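Local atomic coordinates of Methylcobalamin\: coenzyme M methyltransferase (Methanosarcina mazei, PDB entry 4AY7), a protein that transfers a methyl group from a methylated corrinoid to the thiol of coenzyme M, a zinc-dependent step of methanogenesis. Residues Met154-Val165 against Ala184-Tyr195; Val206-Asp217 against Ser241-Val251. All coordinates share one frame; numbering follows the deposited sequence.

Interaction 1 (Met154-Val165 against Ala184-Tyr195); sequences MEGPVTVASDLV and ALDIATEASIIY
A161 and A188 lie where helix 157-165 crosses helix 184-195, the two axes coming within 8.0 Å and their N-to-C directions 122° apart. Alanines make so close an approach possible: the methyl of A188 presses on P157 O and A161 N, 3.3 Å from CB to each, while V160 CG1 flanks it and A161 CB also meets L185 CD2. One turn on, S192 has OG anti to its own carbonyl carbon (chi1 -75°), which folds the hydroxyl back onto A188 O; the N-H of the same serine reaches that oxygen from the opposite face of the carbonyl plane. T189 makes a similar bond, OG1 to L185 O at 2.8 Å, and its hydroxyl oxygen also lies against the proline ring, 3.4 Å from P157 CB. With an alanine here, P157 would probably lose the atom its CB rests on, and L185 O would be left with one donor fewer. In this TIM barrel, helix 178-202 is the last of three helices on the way from strand 150-155 to the neighbouring parallel strand 206-210, and helix 157-165, with G156 at its N-cap position, starts just past the end of the first. M154, next to last in that strand, slides past Y195 in the opposite direction: its SD makes an oblique Met-aromatic contact, 4.9 Å from the centroid of the Y195 ring, and the bend at chi3 (-80°) brings CE to within 3.6 Å of S192 O.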
loop_
_atom_site.group_PDB
_atom_site.type_symbol
_atom_site.label_atom_id
_atom_site.label_comp_id
_atom_site.label_asym_id
_atom_site.label_seq_id
_atom_site.Cartn_x
_atom_site.Cartn_y
_atom_site.Cartn_z
ATOM N N MET A 154 2.740 -3.829 -1.273
ATOM C CA MET A 154 2.366 -5.158 -1.721
ATOM C C MET A 154 0.913 -5.420 -1.395
ATOM O O MET A 154 0.333 -4.795 -0.520
ATOM C CB MET A 154 3.250 -6.214 -1.080
ATOM C CG MET A 154 3.253 -6.106 0.424
ATOM S SD MET A 154 4.272 -7.300 1.338
ATOM C CE MET A 154 3.193 -8.723 1.305
ATOM N N GLU A 155 0.355 -6.363 -2.093
ATOM C CA GLU A 155 -0.956 -6.951 -1.808
ATOM C C GLU A 155 -0.886 -7.681 -0.475
ATOM O O GLU A 155 0.118 -8.253 -0.106
ATOM C CB GLU A 155 -1.416 -7.885 -2.983
ATOM C CG GLU A 155 -0.523 -9.048 -3.266
ATOM C CD GLU A 155 0.594 -8.724 -4.284
ATOM O OE1 GLU A 155 1.144 -7.587 -4.303
ATOM O OE2 GLU A 155 0.978 -9.638 -5.029
ATOM N N GLY A 156 -1.926 -7.510 0.331
ATOM C CA GLY A 156 -1.945 -8.033 1.694
ATOM C C GLY A 156 -2.475 -9.469 1.699
ATOM O O GLY A 156 -2.982 -9.969 0.656
ATOM N N PRO A 157 -2.413 -10.134 2.850
ATOM C CA PRO A 157 -2.689 -11.562 2.834
ATOM C C PRO A 157 -4.106 -11.933 2.465
ATOM O O PRO A 157 -4.319 -13.005 1.872
ATOM C CB PRO A 157 -2.343 -12.032 4.224
ATOM C CG PRO A 157 -2.130 -10.836 5.067
ATOM C CD PRO A 157 -1.908 -9.661 4.156
ATOM N N VAL A 158 -5.078 -11.078 2.720
ATOM C CA VAL A 158 -6.430 -11.450 2.365
ATOM C C VAL A 158 -6.518 -11.501 0.823
ATOM O O VAL A 158 -7.044 -12.433 0.216
ATOM C CB VAL A 158 -7.469 -10.544 2.981
ATOM C CG1 VAL A 158 -8.895 -10.954 2.609
ATOM C CG2 VAL A 158 -7.267 -10.531 4.504
ATOM N N THR A 159 -6.023 -10.446 0.180
ATOM C CA THR A 159 -6.046 -10.367 -1.269
ATOM C C THR A 159 -5.194 -11.463 -1.921
ATOM O O THR A 159 -5.607 -12.017 -2.937
ATOM C CB THR A 159 -5.650 -8.929 -1.638
ATOM O OG1 THR A 159 -6.675 -8.069 -1.110
ATOM C CG2 THR A 159 -5.540 -8.680 -3.186
ATOM N N VAL A 160 -4.060 -11.822 -1.296
ATOM C CA VAL A 160 -3.223 -12.910 -1.798
ATOM C C VAL A 160 -3.980 -14.225 -1.704
ATOM O O VAL A 160 -3.968 -14.980 -2.672
ATOM C CB VAL A 160 -1.894 -13.073 -0.999
ATOM C CG1 VAL A 160 -1.218 -14.375 -1.361
ATOM C CG2 VAL A 160 -0.994 -11.861 -1.226
ATOM N N ALA A 161 -4.702 -14.472 -0.610
ATOM C CA ALA A 161 -5.431 -15.718 -0.485
ATOM C C ALA A 161 -6.513 -15.793 -1.559
ATOM O O ALA A 161 -6.709 -16.821 -2.197
ATOM C CB ALA A 161 -6.086 -15.828 0.878
ATOM N N SER A 162 -7.216 -14.687 -1.732
ATOM C CA SER A 162 -8.291 -14.567 -2.705
ATOM C C SER A 162 -7.800 -14.789 -4.127
ATOM O O SER A 162 -8.480 -15.466 -4.950
ATOM C CB SER A 162 -8.903 -13.178 -2.602
ATOM O OG SER A 162 -10.020 -13.099 -3.445
ATOM N N ASP A 163 -6.613 -14.262 -4.419
ATOM C CA ASP A 163 -5.989 -14.523 -5.756
ATOM C C ASP A 163 -5.471 -15.961 -5.941
ATOM O O ASP A 163 -5.495 -16.465 -7.118
ATOM C CB ASP A 163 -4.887 -13.517 -6.078
ATOM C CG ASP A 163 -5.429 -12.098 -6.337
ATOM O OD1 ASP A 163 -6.585 -11.902 -6.811
ATOM O OD2 ASP A 163 -4.631 -11.175 -6.183
ATOM N N LEU A 164 -5.156 -16.683 -4.840
ATOM C CA LEU A 164 -4.698 -18.058 -4.996
ATOM C C LEU A 164 -5.865 -18.893 -5.483
ATOM O O LEU A 164 -5.684 -19.843 -6.249
ATOM C CB LEU A 164 -4.215 -18.639 -3.681
ATOM C CG LEU A 164 -2.908 -18.070 -3.202
ATOM C CD1 LEU A 164 -2.537 -18.657 -1.840
ATOM C CD2 LEU A 164 -1.795 -18.205 -4.205
ATOM N N VAL A 165 -7.075 -18.581 -4.997
ATOM C CA VAL A 165 -8.229 -19.453 -5.184
ATOM C C VAL A 165 -9.359 -18.872 -6.044
ATOM O O VAL A 165 -10.322 -19.574 -6.372
ATOM C CB VAL A 165 -8.780 -19.948 -3.805
ATOM C CG1 VAL A 165 -7.619 -20.507 -2.966
ATOM C CG2 VAL A 165 -9.463 -18.847 -3.043
ATOM N N ALA A 184 -6.107 -21.380 2.958
ATOM C CA ALA A 184 -5.603 -20.369 2.004
ATOM C C ALA A 184 -5.032 -19.116 2.654
ATOM O O ALA A 184 -3.962 -18.590 2.264
ATOM C CB ALA A 184 -6.712 -20.001 1.017
ATOM N N LEU A 185 -5.772 -18.597 3.630
ATOM C CA LEU A 185 -5.328 -17.467 4.421
ATOM C C LEU A 185 -4.014 -17.768 5.087
ATOM O O LEU A 185 -3.116 -16.964 5.013
ATOM C CB LEU A 185 -6.385 -17.124 5.460
ATOM C CG LEU A 185 -7.632 -16.482 4.838
ATOM C CD1 LEU A 185 -8.780 -16.414 5.855
ATOM C CD2 LEU A 185 -7.293 -15.070 4.384
ATOM N N ASP A 186 -3.822 -18.974 5.612
ATOM C CA ASP A 186 -2.565 -19.307 6.232
ATOM C C ASP A 186 -1.398 -19.371 5.279
ATOM O O ASP A 186 -0.316 -18.867 5.593
ATOM C CB ASP A 186 -2.682 -20.630 7.062
ATOM C CG ASP A 186 -3.556 -20.430 8.365
ATOM O OD1 ASP A 186 -3.850 -19.257 8.736
ATOM O OD2 ASP A 186 -3.979 -21.448 8.949
ATOM N N ILE A 187 -1.575 -19.991 4.110
ATOM C CA ILE A 187 -0.517 -20.012 3.107
ATOM C C ILE A 187 -0.231 -18.584 2.623
ATOM O O ILE A 187 0.953 -18.192 2.523
ATOM C CB ILE A 187 -0.904 -20.857 1.884
ATOM C CG1 ILE A 187 -1.102 -22.340 2.297
ATOM C CG2 ILE A 187 0.140 -20.740 0.797
ATOM C CD1 ILE A 187 -2.003 -23.137 1.377
ATOM N N ALA A 188 -1.303 -17.813 2.300
ATOM C CA ALA A 188 -1.148 -16.412 1.877
ATOM C C ALA A 188 -0.389 -15.604 2.925
ATOM O O ALA A 188 0.485 -14.840 2.530
ATOM C CB ALA A 188 -2.519 -15.737 1.593
ATOM N N THR A 189 -0.645 -15.812 4.246
ATOM C CA THR A 189 -0.002 -14.987 5.272
ATOM C C THR A 189 1.476 -15.324 5.367
ATOM O O THR A 189 2.309 -14.413 5.452
ATOM C CB THR A 189 -0.736 -15.096 6.618
ATOM O OG1 THR A 189 -2.082 -14.710 6.370
ATOM C CG2 THR A 189 -0.147 -14.230 7.755
ATOM N N GLU A 190 1.784 -16.613 5.254
ATOM C CA GLU A 190 3.132 -17.067 5.322
ATOM C C GLU A 190 3.947 -16.448 4.169
ATOM O O GLU A 190 5.058 -15.997 4.352
ATOM C CB GLU A 190 3.135 -18.598 5.238
ATOM C CG GLU A 190 4.483 -19.279 5.191
ATOM C CD GLU A 190 4.347 -20.828 5.116
ATOM O OE1 GLU A 190 3.450 -21.399 5.828
ATOM O OE2 GLU A 190 5.138 -21.481 4.347
ATOM N N ALA A 191 3.412 -16.556 2.971
ATOM C CA ALA A 191 4.096 -16.029 1.770
ATOM C C ALA A 191 4.269 -14.523 1.946
ATOM O O ALA A 191 5.300 -13.957 1.592
ATOM C CB ALA A 191 3.296 -16.336 0.458
ATOM N N SER A 192 3.247 -13.866 2.446
ATOM C CA SER A 192 3.266 -12.381 2.615
ATOM C C SER A 192 4.398 -11.942 3.535
ATOM O O SER A 192 5.123 -11.003 3.243
ATOM C CB SER A 192 1.885 -11.890 3.131
ATOM O OG SER A 192 0.952 -11.943 2.029
ATOM N N ILE A 193 4.582 -12.668 4.625
ATOM C CA ILE A 193 5.578 -12.284 5.623
ATOM C C ILE A 193 6.969 -12.479 5.011
ATOM O O ILE A 193 7.879 -11.613 5.151
ATOM C CB ILE A 193 5.407 -13.162 6.874
ATOM C CG1 ILE A 193 4.150 -12.741 7.567
ATOM C CG2 ILE A 193 6.652 -13.129 7.722
ATOM C CD1 ILE A 193 3.711 -13.723 8.613
ATOM N N ILE A 194 7.136 -13.594 4.312
ATOM C CA ILE A 194 8.426 -13.897 3.660
ATOM C C ILE A 194 8.828 -12.761 2.693
ATOM O O ILE A 194 9.974 -12.316 2.675
ATOM C CB ILE A 194 8.424 -15.239 2.929
ATOM C CG1 ILE A 194 8.352 -16.420 3.939
ATOM C CG2 ILE A 194 9.665 -15.359 2.001
ATOM C CD1 ILE A 194 7.909 -17.771 3.393
ATOM N N TYR A 195 7.908 -12.368 1.840
ATOM C CA TYR A 195 8.190 -11.308 0.823
ATOM C C TYR A 195 8.415 -9.966 1.492
ATOM O O TYR A 195 9.379 -9.253 1.194
ATOM C CB TYR A 195 7.014 -11.217 -0.124
ATOM C CG TYR A 195 7.104 -10.124 -1.195
ATOM C CD1 TYR A 195 8.308 -9.803 -1.810
ATOM C CD2 TYR A 195 5.976 -9.433 -1.587
ATOM C CE1 TYR A 195 8.393 -8.815 -2.792
ATOM C CE2 TYR A 195 6.010 -8.474 -2.625
ATOM C CZ TYR A 195 7.241 -8.157 -3.206
ATOM O OH TYR A 195 7.334 -7.189 -4.162
#

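Interaction 2 (Val206-Asp217 against Ser241-Val251); sequences VIAIADPVASPD and SVTVLHICGNV. With ZN (zinc ion), chain C.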
loop_
_atom_site.group_PDB
_atom_site.type_symbol
_atom_site.label_atom_id
_atom_site.label_comp_id
_atom_site.label_asym_id
_atom_site.label_seq_id
_atom_site.Cartn_x
_atom_site.Cartn_y
_atom_site.Cartn_z
ATOM N N VAL A 206 9.405 0.992 5.522
ATOM C CA VAL A 206 8.014 0.795 5.854
ATOM C C VAL A 206 7.485 -0.231 4.870
ATOM O O VAL A 206 7.814 -0.123 3.693
ATOM C CB VAL A 206 7.283 2.140 5.655
ATOM C CG1 VAL A 206 5.772 1.946 5.846
ATOM C CG2 VAL A 206 7.842 3.180 6.600
ATOM N N ILE A 207 6.647 -1.169 5.298
ATOM C CA ILE A 207 5.952 -2.053 4.373
ATOM C C ILE A 207 4.526 -1.596 4.503
ATOM O O ILE A 207 4.018 -1.640 5.602
ATOM C CB ILE A 207 6.072 -3.595 4.665
ATOM C CG1 ILE A 207 7.560 -3.941 4.704
ATOM C CG2 ILE A 207 5.262 -4.377 3.623
ATOM C CD1 ILE A 207 8.296 -3.713 3.351
ATOM N N ALA A 208 3.926 -1.210 3.382
ATOM C CA ALA A 208 2.535 -0.869 3.253
ATOM C C ALA A 208 1.734 -1.878 2.451
ATOM O O ALA A 208 1.982 -2.104 1.220
ATOM C CB ALA A 208 2.422 0.487 2.598
ATOM N N ILE A 209 0.781 -2.553 3.105
ATOM C CA ILE A 209 0.019 -3.517 2.387
ATOM C C ILE A 209 -1.317 -2.950 1.985
ATOM O O ILE A 209 -1.943 -2.202 2.724
ATOM C CB ILE A 209 -0.137 -4.837 3.139
ATOM C CG1 ILE A 209 -1.071 -4.717 4.317
ATOM C CG2 ILE A 209 1.257 -5.400 3.539
ATOM C CD1 ILE A 209 -1.288 -6.019 5.080
ATOM N N ALA A 210 -1.759 -3.317 0.814
ATOM C CA ALA A 210 -3.043 -2.915 0.323
ATOM C C ALA A 210 -3.882 -4.156 0.260
ATOM O O ALA A 210 -3.526 -5.103 -0.436
ATOM C CB ALA A 210 -2.920 -2.207 -1.023
ATOM N N ASP A 211 -4.994 -4.201 0.968
ATOM C CA ASP A 211 -5.742 -5.380 1.036
ATOM C C ASP A 211 -7.198 -5.158 0.707
ATOM O O ASP A 211 -8.048 -5.291 1.555
ATOM C CB ASP A 211 -5.570 -6.015 2.441
ATOM C CG ASP A 211 -5.468 -7.567 2.399
ATOM O OD1 ASP A 211 -5.970 -8.131 1.405
ATOM O OD2 ASP A 211 -4.943 -8.217 3.378
ATOM N N PRO A 212 -7.498 -4.856 -0.541
ATOM C CA PRO A 212 -8.876 -4.529 -0.886
ATOM C C PRO A 212 -9.919 -5.616 -0.634
ATOM O O PRO A 212 -11.053 -5.279 -0.398
ATOM C CB PRO A 212 -8.780 -4.197 -2.363
ATOM C CG PRO A 212 -7.566 -4.924 -2.841
ATOM C CD PRO A 212 -6.629 -4.640 -1.686
ATOM N N VAL A 213 -9.578 -6.902 -0.756
ATOM C CA VAL A 213 -10.535 -7.991 -0.484
ATOM C C VAL A 213 -11.070 -7.938 0.986
ATOM O O VAL A 213 -12.150 -8.428 1.261
ATOM C CB VAL A 213 -9.945 -9.379 -0.939
ATOM C CG1 VAL A 213 -10.919 -10.546 -0.692
ATOM C CG2 VAL A 213 -9.674 -9.347 -2.458
ATOM N N ALA A 214 -10.300 -7.395 1.897
ATOM C CA ALA A 214 -10.731 -7.314 3.300
ATOM C C ALA A 214 -11.793 -6.217 3.533
ATOM O O ALA A 214 -12.360 -6.121 4.632
ATOM C CB ALA A 214 -9.494 -7.132 4.191
ATOM N N SER A 215 -12.069 -5.417 2.514
ATOM C CA SER A 215 -13.062 -4.351 2.566
ATOM C C SER A 215 -14.463 -4.868 2.832
ATOM O O SER A 215 -14.831 -5.909 2.345
ATOM C CB SER A 215 -13.033 -3.566 1.271
ATOM O OG SER A 215 -14.023 -2.544 1.251
ATOM N N PRO A 216 -15.239 -4.171 3.685
ATOM C CA PRO A 216 -16.641 -4.494 3.845
ATOM C C PRO A 216 -17.371 -4.452 2.505
ATOM O O PRO A 216 -18.463 -4.983 2.387
ATOM C CB PRO A 216 -17.144 -3.361 4.780
ATOM C CG PRO A 216 -15.926 -3.053 5.590
ATOM C CD PRO A 216 -14.865 -3.013 4.513
ATOM N N ASP A 217 -16.814 -3.795 1.490
ATOM C CA ASP A 217 -17.455 -3.824 0.199
ATOM C C ASP A 217 -17.438 -5.237 -0.395
ATOM O O ASP A 217 -18.284 -5.519 -1.236
ATOM C CB ASP A 217 -16.784 -2.884 -0.789
ATOM C CG ASP A 217 -16.924 -1.421 -0.400
ATOM O OD1 ASP A 217 -18.018 -1.052 0.050
ATOM O OD2 ASP A 217 -15.952 -0.634 -0.545
ATOM N N SER A 241 9.610 -4.481 10.324
ATOM C CA SER A 241 9.642 -3.008 10.121
ATOM C C SER A 241 8.316 -2.422 10.578
ATOM O O SER A 241 7.333 -3.163 10.838
ATOM C CB SER A 241 9.834 -2.637 8.626
ATOM O OG SER A 241 8.684 -3.020 7.871
ATOM N N VAL A 242 8.300 -1.094 10.622
ATOM C CA VAL A 242 7.066 -0.352 10.627
ATOM C C VAL A 242 6.212 -0.768 9.447
ATOM O O VAL A 242 6.719 -1.044 8.328
ATOM C CB VAL A 242 7.355 1.174 10.690
ATOM C CG1 VAL A 242 6.086 1.992 10.387
ATOM C CG2 VAL A 242 8.033 1.515 12.052
ATOM N N THR A 243 4.932 -1.015 9.750
ATOM C CA THR A 243 3.959 -1.389 8.727
ATOM C C THR A 243 2.734 -0.457 8.699
ATOM O O THR A 243 2.382 0.188 9.710
ATOM C CB THR A 243 3.470 -2.824 8.912
ATOM O OG1 THR A 243 2.874 -2.915 10.176
ATOM C CG2 THR A 243 4.600 -3.885 8.838
ATOM N N VAL A 244 2.051 -0.477 7.565
ATOM C CA VAL A 244 0.859 0.301 7.286
ATOM C C VAL A 244 -0.156 -0.595 6.571
ATOM O O VAL A 244 0.185 -1.331 5.636
ATOM C CB VAL A 244 1.192 1.561 6.423
ATOM C CG1 VAL A 244 -0.055 2.345 6.046
ATOM C CG2 VAL A 244 2.095 2.530 7.175
ATOM N N LEU A 245 -1.411 -0.520 6.977
ATOM C CA LEU A 245 -2.485 -1.286 6.383
ATOM C C LEU A 245 -3.417 -0.324 5.644
ATOM O O LEU A 245 -3.980 0.594 6.242
ATOM C CB LEU A 245 -3.264 -2.020 7.458
ATOM C CG LEU A 245 -4.553 -2.642 7.048
ATOM C CD1 LEU A 245 -4.180 -3.800 6.099
ATOM C CD2 LEU A 245 -5.256 -3.233 8.247
ATOM N N HIS A 246 -3.600 -0.593 4.361
ATOM C CA HIS A 246 -4.516 0.173 3.546
ATOM C C HIS A 246 -5.666 -0.689 3.099
ATOM O O HIS A 246 -5.413 -1.710 2.398
ATOM C CB HIS A 246 -3.776 0.762 2.383
ATOM C CG HIS A 246 -4.705 1.428 1.401
ATOM N ND1 HIS A 246 -5.082 2.685 1.521
ATOM C CD2 HIS A 246 -5.393 0.926 0.302
ATOM C CE1 HIS A 246 -6.009 2.996 0.602
ATOM N NE2 HIS A 246 -6.153 1.956 -0.186
ATOM N N ILE A 247 -6.901 -0.342 3.431
ATOM C CA ILE A 247 -8.053 -1.149 2.979
ATOM C C ILE A 247 -8.983 -0.161 2.337
ATOM O O ILE A 247 -9.386 0.830 2.969
ATOM C CB ILE A 247 -8.779 -1.945 4.086
ATOM C CG1 ILE A 247 -7.874 -3.042 4.672
ATOM C CG2 ILE A 247 -10.077 -2.627 3.583
ATOM C CD1 ILE A 247 -8.546 -3.853 5.815
ATOM N N CYS A 248 -9.214 -0.364 1.039
ATOM C CA CYS A 248 -9.951 0.599 0.233
ATOM C C CYS A 248 -11.402 0.495 0.680
ATOM O O CYS A 248 -11.840 -0.549 1.157
ATOM C CB CYS A 248 -9.985 0.181 -1.268
ATOM S SG CYS A 248 -8.444 -0.410 -1.970
ATOM N N GLY A 249 -12.172 1.513 0.380
ATOM C CA GLY A 249 -13.620 1.374 0.476
ATOM C C GLY A 249 -14.180 1.943 1.778
ATOM O O GLY A 249 -13.471 2.601 2.529
ATOM N N ASN A 250 -15.471 1.674 1.999
ATOM C CA ASN A 250 -16.228 2.125 3.198
ATOM C C ASN A 250 -15.842 1.203 4.384
ATOM O O ASN A 250 -16.580 0.296 4.725
ATOM C CB ASN A 250 -17.740 2.005 2.877
ATOM C CG ASN A 250 -18.085 2.540 1.476
ATOM O OD1 ASN A 250 -18.166 3.746 1.283
ATOM N ND2 ASN A 250 -18.236 1.648 0.488
ATOM N N VAL A 251 -14.656 1.419 4.945
ATOM C CA VAL A 251 -14.132 0.616 6.033
ATOM C C VAL A 251 -14.632 1.042 7.420
ATOM O O VAL A 251 -14.189 0.449 8.360
ATOM C CB VAL A 251 -12.576 0.599 6.082
ATOM C CG1 VAL A 251 -12.003 -0.080 4.873
ATOM C CG2 VAL A 251 -11.963 1.996 6.200
HETATM ZN ZN ZN C . -7.794 1.893 -1.702
#
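I209 and L245 belong to neighbouring parallel strands of the TIM barrel, 206-210 and 242-246, paired in register and continued past their ends by loops that also touch and hold part of the zinc site. The N-H groups of I207, I209 and D211 reach V242, V244 and H246, and those of V244 and H246 return to I207 and I209; the bond from H246 N to I209 O, 2.8 Å, is nearly straight at the carbonyl. On one face A208 meets V244 and A210 lies beside H246. Zinc is bound by H246 NE2 at 2.2 Å and by C248 SG at 2.4 Å, C325 adding a third protein ligand; S267 bonds H246 ND1 and so probably fixes the turn of the ring. P212 CB packs 3.8 Å from C248 SG. Beyond, S215 OG takes the N-H of D217 in an ST turn and donates to C248 O at 3.0 Å. G249 has backbone angles that call for glycine, and a CB there would strike D217 OD2. At the exposed end N250 ND2 bonds the syn lone pair of D217 OD1 at 2.7 Å, amide and carboxylate planes 84° apart. The opposite face turns to the helices: I207 packs on helix 178-202 and I209 on L232 and F235 of the crossover helix 221-238, while strand 150-155 adjoins strand 206-210 in the sheet.

How the interactions relate
The two interactions follow one another along the barrel: helix 178-202, half of interaction 1, leads straight into strand 206-210 of interaction 2, and strands 150-155 and 206-210 are sheet neighbours. Interaction 1 is almost wholly buried and apolar; the hydroxyls of T189 and S192 bond within their own helix. Interaction 2 is a buried backbone ladder that becomes polar toward its loops, reaching zinc and then an exposed D217-N250 pair. They meet directly at D211, which takes the hydroxyl of T159 on OD1 and the N-H of V158 on OD2, tying the start of helix 157-165 to the end of strand 206-210; M154 O and A210 N join the strands themselves.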